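Local structure of lysine-sensitive aspartokinase 3 (Escherichia coli, 2J0W) at residues Asn307-Thr312 with Val380-Gly385; Gln136-Asp141 with Leu174-Val179. The protein catalyses the ATP-dependent phosphorylation of L-aspartate to 4-phospho-L-aspartate, the first step toward lysine, and is feedback-inhibited by lysine. All coordinates share one frame; numbering follows the deposited sequence.

Contact 1. Residues Asn307-Thr312 with Val380-Gly385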
# COMPACT_ATOMS: atom_id res chain seq x y z
N ASN A 307 -1.35 10.98 -16.69
CA ASN A 307 -2.79 10.97 -16.45
C ASN A 307 -3.22 9.89 -15.48
O ASN A 307 -4.16 9.13 -15.74
CB ASN A 307 -3.54 10.81 -17.77
CG ASN A 307 -3.02 11.73 -18.83
OD1 ASN A 307 -2.84 12.93 -18.58
ND2 ASN A 307 -2.77 11.19 -20.02
N GLN A 308 -2.52 9.82 -14.37
CA GLN A 308 -2.84 8.85 -13.36
C GLN A 308 -3.93 9.48 -12.49
O GLN A 308 -4.08 10.70 -12.43
CB GLN A 308 -1.60 8.52 -12.53
CG GLN A 308 -0.44 8.02 -13.38
CD GLN A 308 -0.73 6.71 -14.09
OE1 GLN A 308 -0.82 5.65 -13.46
NE2 GLN A 308 -0.87 6.77 -15.40
N THR A 309 -4.71 8.63 -11.83
CA THR A 309 -5.77 9.09 -10.96
C THR A 309 -5.50 8.53 -9.56
O THR A 309 -5.20 7.35 -9.42
CB THR A 309 -7.14 8.59 -11.46
OG1 THR A 309 -7.31 8.96 -12.84
CG2 THR A 309 -8.26 9.19 -10.63
N LEU A 310 -5.58 9.38 -8.53
CA LEU A 310 -5.35 8.91 -7.16
C LEU A 310 -6.68 8.78 -6.42
O LEU A 310 -7.28 9.77 -6.01
CB LEU A 310 -4.43 9.84 -6.36
CG LEU A 310 -4.18 9.33 -4.93
CD1 LEU A 310 -3.29 8.08 -4.98
CD2 LEU A 310 -3.53 10.41 -4.07
N LEU A 311 -7.13 7.53 -6.26
CA LEU A 311 -8.38 7.23 -5.57
C LEU A 311 -8.10 6.87 -4.12
O LEU A 311 -7.80 5.72 -3.81
CB LEU A 311 -9.06 6.07 -6.26
CG LEU A 311 -10.41 5.68 -5.67
CD1 LEU A 311 -11.40 6.83 -5.82
CD2 LEU A 311 -10.90 4.44 -6.38
N THR A 312 -8.20 7.86 -3.24
CA THR A 312 -7.96 7.68 -1.81
C THR A 312 -9.24 7.28 -1.07
O THR A 312 -10.27 7.95 -1.16
CB THR A 312 -7.40 8.98 -1.19
OG1 THR A 312 -6.16 9.33 -1.82
CG2 THR A 312 -7.17 8.81 0.30
N VAL A 380 -14.96 8.50 -0.18
CA VAL A 380 -14.07 8.46 -1.34
C VAL A 380 -13.42 9.80 -1.67
O VAL A 380 -13.87 10.86 -1.24
CB VAL A 380 -14.82 8.00 -2.60
CG1 VAL A 380 -15.31 6.57 -2.43
CG2 VAL A 380 -15.97 8.94 -2.89
N GLU A 381 -12.35 9.73 -2.45
CA GLU A 381 -11.61 10.90 -2.90
C GLU A 381 -11.00 10.59 -4.25
O GLU A 381 -10.58 9.45 -4.50
CB GLU A 381 -10.48 11.25 -1.92
CG GLU A 381 -10.92 12.01 -0.70
CD GLU A 381 -9.73 12.57 0.05
OE1 GLU A 381 -9.02 13.43 -0.51
OE2 GLU A 381 -9.50 12.15 1.21
N VAL A 382 -10.96 11.59 -5.13
CA VAL A 382 -10.39 11.40 -6.46
C VAL A 382 -9.61 12.62 -6.94
O VAL A 382 -10.17 13.71 -7.10
CB VAL A 382 -11.47 11.09 -7.52
CG1 VAL A 382 -10.81 10.84 -8.88
CG2 VAL A 382 -12.29 9.89 -7.10
N GLU A 383 -8.32 12.42 -7.18
CA GLU A 383 -7.45 13.48 -7.66
C GLU A 383 -6.96 13.09 -9.06
O GLU A 383 -6.52 11.97 -9.28
CB GLU A 383 -6.26 13.66 -6.71
CG GLU A 383 -6.68 13.85 -5.27
CD GLU A 383 -5.59 14.48 -4.42
OE1 GLU A 383 -5.81 14.61 -3.19
OE2 GLU A 383 -4.53 14.84 -4.97
N GLU A 384 -7.05 14.03 -10.01
CA GLU A 384 -6.63 13.75 -11.38
C GLU A 384 -5.46 14.60 -11.85
O GLU A 384 -4.95 15.45 -11.11
CB GLU A 384 -7.80 13.95 -12.34
CG GLU A 384 -9.00 13.08 -12.05
CD GLU A 384 -10.14 13.34 -13.01
OE1 GLU A 384 -10.56 14.51 -13.14
OE2 GLU A 384 -10.63 12.37 -13.64
N GLY A 385 -5.03 14.37 -13.09
CA GLY A 385 -3.93 15.14 -13.64
C GLY A 385 -2.65 14.92 -12.86
O GLY A 385 -1.86 15.84 -12.67

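Contact 2. Residues Gln136-Asp141 with Leu174-Val179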
# COMPACT_ATOMS: atom_id res chain seq x y z
N GLN A 136 8.04 -15.78 -51.68
CA GLN A 136 6.90 -16.58 -51.26
C GLN A 136 6.39 -15.93 -49.98
O GLN A 136 6.93 -16.21 -48.92
CB GLN A 136 7.32 -18.01 -50.97
CG GLN A 136 7.45 -18.89 -52.18
CD GLN A 136 6.16 -18.94 -52.95
OE1 GLN A 136 5.88 -18.06 -53.77
NE2 GLN A 136 5.35 -19.98 -52.68
N ALA A 137 5.39 -15.07 -50.08
CA ALA A 137 4.87 -14.43 -48.87
C ALA A 137 3.36 -14.46 -48.89
O ALA A 137 2.74 -13.91 -49.79
CB ALA A 137 5.35 -12.97 -48.79
N GLN A 138 2.76 -15.11 -47.90
CA GLN A 138 1.30 -15.17 -47.86
C GLN A 138 0.68 -14.41 -46.68
O GLN A 138 1.26 -14.30 -45.60
CB GLN A 138 0.83 -16.63 -47.89
CG GLN A 138 1.52 -17.54 -46.87
CD GLN A 138 1.13 -18.98 -47.05
OE1 GLN A 138 -0.07 -19.31 -47.08
NE2 GLN A 138 2.13 -19.87 -47.15
N TRP A 139 -0.52 -13.90 -46.93
CA TRP A 139 -1.28 -13.14 -45.96
C TRP A 139 -2.05 -14.11 -45.08
O TRP A 139 -2.54 -15.13 -45.56
CB TRP A 139 -2.25 -12.22 -46.71
CG TRP A 139 -3.03 -11.28 -45.85
CD1 TRP A 139 -2.65 -10.05 -45.41
CD2 TRP A 139 -4.35 -11.50 -45.34
NE1 TRP A 139 -3.65 -9.48 -44.65
CE2 TRP A 139 -4.71 -10.35 -44.59
CE3 TRP A 139 -5.28 -12.55 -45.45
CZ2 TRP A 139 -5.95 -10.23 -43.95
CZ3 TRP A 139 -6.51 -12.43 -44.80
CH2 TRP A 139 -6.83 -11.27 -44.06
N PHE A 140 -2.14 -13.80 -43.78
CA PHE A 140 -2.85 -14.66 -42.84
C PHE A 140 -3.65 -13.82 -41.85
O PHE A 140 -3.15 -12.83 -41.33
CB PHE A 140 -1.88 -15.54 -42.07
CG PHE A 140 -2.55 -16.56 -41.21
CD1 PHE A 140 -3.17 -17.67 -41.78
CD2 PHE A 140 -2.59 -16.41 -39.83
CE1 PHE A 140 -3.83 -18.62 -40.98
CE2 PHE A 140 -3.25 -17.35 -39.02
CZ PHE A 140 -3.87 -18.46 -39.60
N ASP A 141 -4.88 -14.24 -41.57
CA ASP A 141 -5.78 -13.54 -40.64
C ASP A 141 -5.64 -14.03 -39.19
O ASP A 141 -6.28 -15.02 -38.81
CB ASP A 141 -7.23 -13.73 -41.12
CG ASP A 141 -8.23 -12.90 -40.33
OD1 ASP A 141 -8.00 -12.63 -39.12
OD2 ASP A 141 -9.26 -12.53 -40.92
N LEU A 174 3.63 -21.74 -42.14
CA LEU A 174 5.00 -21.33 -41.85
C LEU A 174 6.00 -22.29 -42.49
O LEU A 174 7.10 -21.89 -42.86
CB LEU A 174 5.26 -21.29 -40.35
CG LEU A 174 4.67 -20.10 -39.57
CD1 LEU A 174 4.98 -20.29 -38.10
CD2 LEU A 174 5.25 -18.78 -40.07
N ASN A 175 5.59 -23.54 -42.61
CA ASN A 175 6.43 -24.57 -43.22
C ASN A 175 6.55 -24.28 -44.72
O ASN A 175 7.64 -24.34 -45.29
CB ASN A 175 5.80 -25.94 -43.01
CG ASN A 175 5.87 -26.40 -41.56
OD1 ASN A 175 5.12 -27.28 -41.14
ND2 ASN A 175 6.79 -25.81 -40.79
N GLU A 176 5.41 -23.97 -45.34
CA GLU A 176 5.36 -23.66 -46.77
C GLU A 176 6.24 -22.47 -47.11
O GLU A 176 7.02 -22.52 -48.05
CB GLU A 176 3.94 -23.31 -47.20
CG GLU A 176 2.92 -24.38 -46.99
CD GLU A 176 1.54 -23.90 -47.38
OE1 GLU A 176 1.09 -22.88 -46.83
OE2 GLU A 176 0.92 -24.55 -48.25
N GLY A 177 6.10 -21.40 -46.34
CA GLY A 177 6.90 -20.22 -46.63
C GLY A 177 6.71 -19.11 -45.63
O GLY A 177 6.56 -19.34 -44.43
N LEU A 178 6.70 -17.88 -46.13
CA LEU A 178 6.56 -16.72 -45.28
C LEU A 178 5.11 -16.39 -44.98
O LEU A 178 4.21 -16.61 -45.80
CB LEU A 178 7.24 -15.52 -45.92
CG LEU A 178 7.84 -14.57 -44.89
CD1 LEU A 178 8.74 -15.37 -43.95
CD2 LEU A 178 8.63 -13.48 -45.60
N VAL A 179 4.89 -15.84 -43.79
CA VAL A 179 3.55 -15.50 -43.36
C VAL A 179 3.47 -14.11 -42.74
O VAL A 179 4.16 -13.79 -41.79
CB VAL A 179 3.04 -16.53 -42.36
CG1 VAL A 179 1.64 -16.18 -41.91
CG2 VAL A 179 3.08 -17.90 -43.02

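Contact 1. Residues Asn307-Thr312 with Val380-Gly385
Leu310 and Glu383 pair through their backbones as neighbours in an antiparallel sheet, the two strands running 165° apart. Their reciprocal hydrogen bonds carry the contact: Leu310 N gives to Glu383 O at 2.9 Å, a donor lying in the carbonyl plane, and Glu383 N returns to Leu310 O at 3.1 Å, tilted from that plane. Toward Thr312 the pairing slackens, and the bond from Thr312 N to Glu381 O is weak and bent. CA-H...O contacts supplement these bonds, among them Val382 CA to Leu310 O at 3.5 Å.

Apolar contact gathers about Val382, whose two methyls serve different partners. With CG1 anti to the backbone N (chi1 -177°), CG1 meets Thr309 CG2 at 3.5 Å while CG2 meets Leu311 CD1 at 3.4 Å, each neighbour lying aslant to the valine. Loop residue Leu366 also touches Val382, and Leu351 and Leu353 of strand 348-353 pack against Leu311 and Thr309. On the other face of the sheet Thr312 and Glu381 lie alongside one another, pointing the same way, their CB atoms 3.9 Å apart.

The charged ends turn to partners beyond the two strands. Glu383 runs out as an extended chain beyond CG, and its OE1 forms a salt bridge with Arg416, with a long, weak ion pair to Lys398 of the second subunit; Arg416 also touches Leu310 and Thr312, on the same face as Glu383. Glu381 OE2 reaches His314 in a weak hydrogen bond.

Strand 299-313 is thus flanked here by 348-353 and 380-384, an antiparallel arrangement characteristic of the ACT regulatory domains, in the region required for homodimerization.

Contact 2. Residues Gln136-Asp141 with Leu174-Val179
Ala137 and Leu178 sit side by side in parallel strands, and the tight part of the contact starts from them. Leu178 N bonds to Gln136 O at 3.3 Å, and Gln138 N gives a nearly straight bond (173°) to Leu178 O at 3.0 Å, approaching that oxygen from above its carbonyl plane. Ala137 CB lies near Leu178 CB on one face of the sheet. On the other, Phe140 CB presses on Val179 CG1 at 3.6 Å; the phenylalanine CG is anti to the backbone N (chi1 -173°), which leads the ring off toward Leu170 of helix 159-176. Val179 packs on the same leucine.

The looser side is polar and lies by the exposed Glu176 at the end of that helix. Gln138 CG, set between the backbone N and the carbonyl carbon (chi1 50°), comes within 3.0 Å of Leu178 O. From there the chain extends, and Gln138 NE2 donates to Glu176 OE1 at 3.2 Å, within the amide plane but from above the carboxylate plane; the two side chains cross at about a right angle. The same OE1 also forms a salt bridge with Arg173 NE, outside the two segments. An alanine in place of Gln138 has no amide to offer, so Glu176 would probably be left to Arg173 and be freer to turn.

Backbone bonds and apolar packing therefore set the strand pairing of this beta-alpha-beta unit, whereas the amide, sharing OE1 with a guanidinium, adds a neutral donor that probably helps steady a carboxylate at the sheet's margin.

Contact 2 comes first along the chain and closes before contact 1 opens. The two lie on opposite sides of the chain's centre, with their own centres 48 Å apart and nearest atoms about 31 Å apart, and share no strand or sheet. Contact 2 belongs to the amino acid kinase part, where strand 137-139 forms the outer edge, within this chain, of the mixed nine-stranded sheet that also contains strand 5-9. Contact 1 belongs to the antiparallel sheet of the ACT-containing region, near residues such as Asp340 that bind the inhibitor lysine, shared between subunits, when it is present. One therefore builds the catalytic portion and the other the regulatory, dimer-forming portion of this allosteric enzyme.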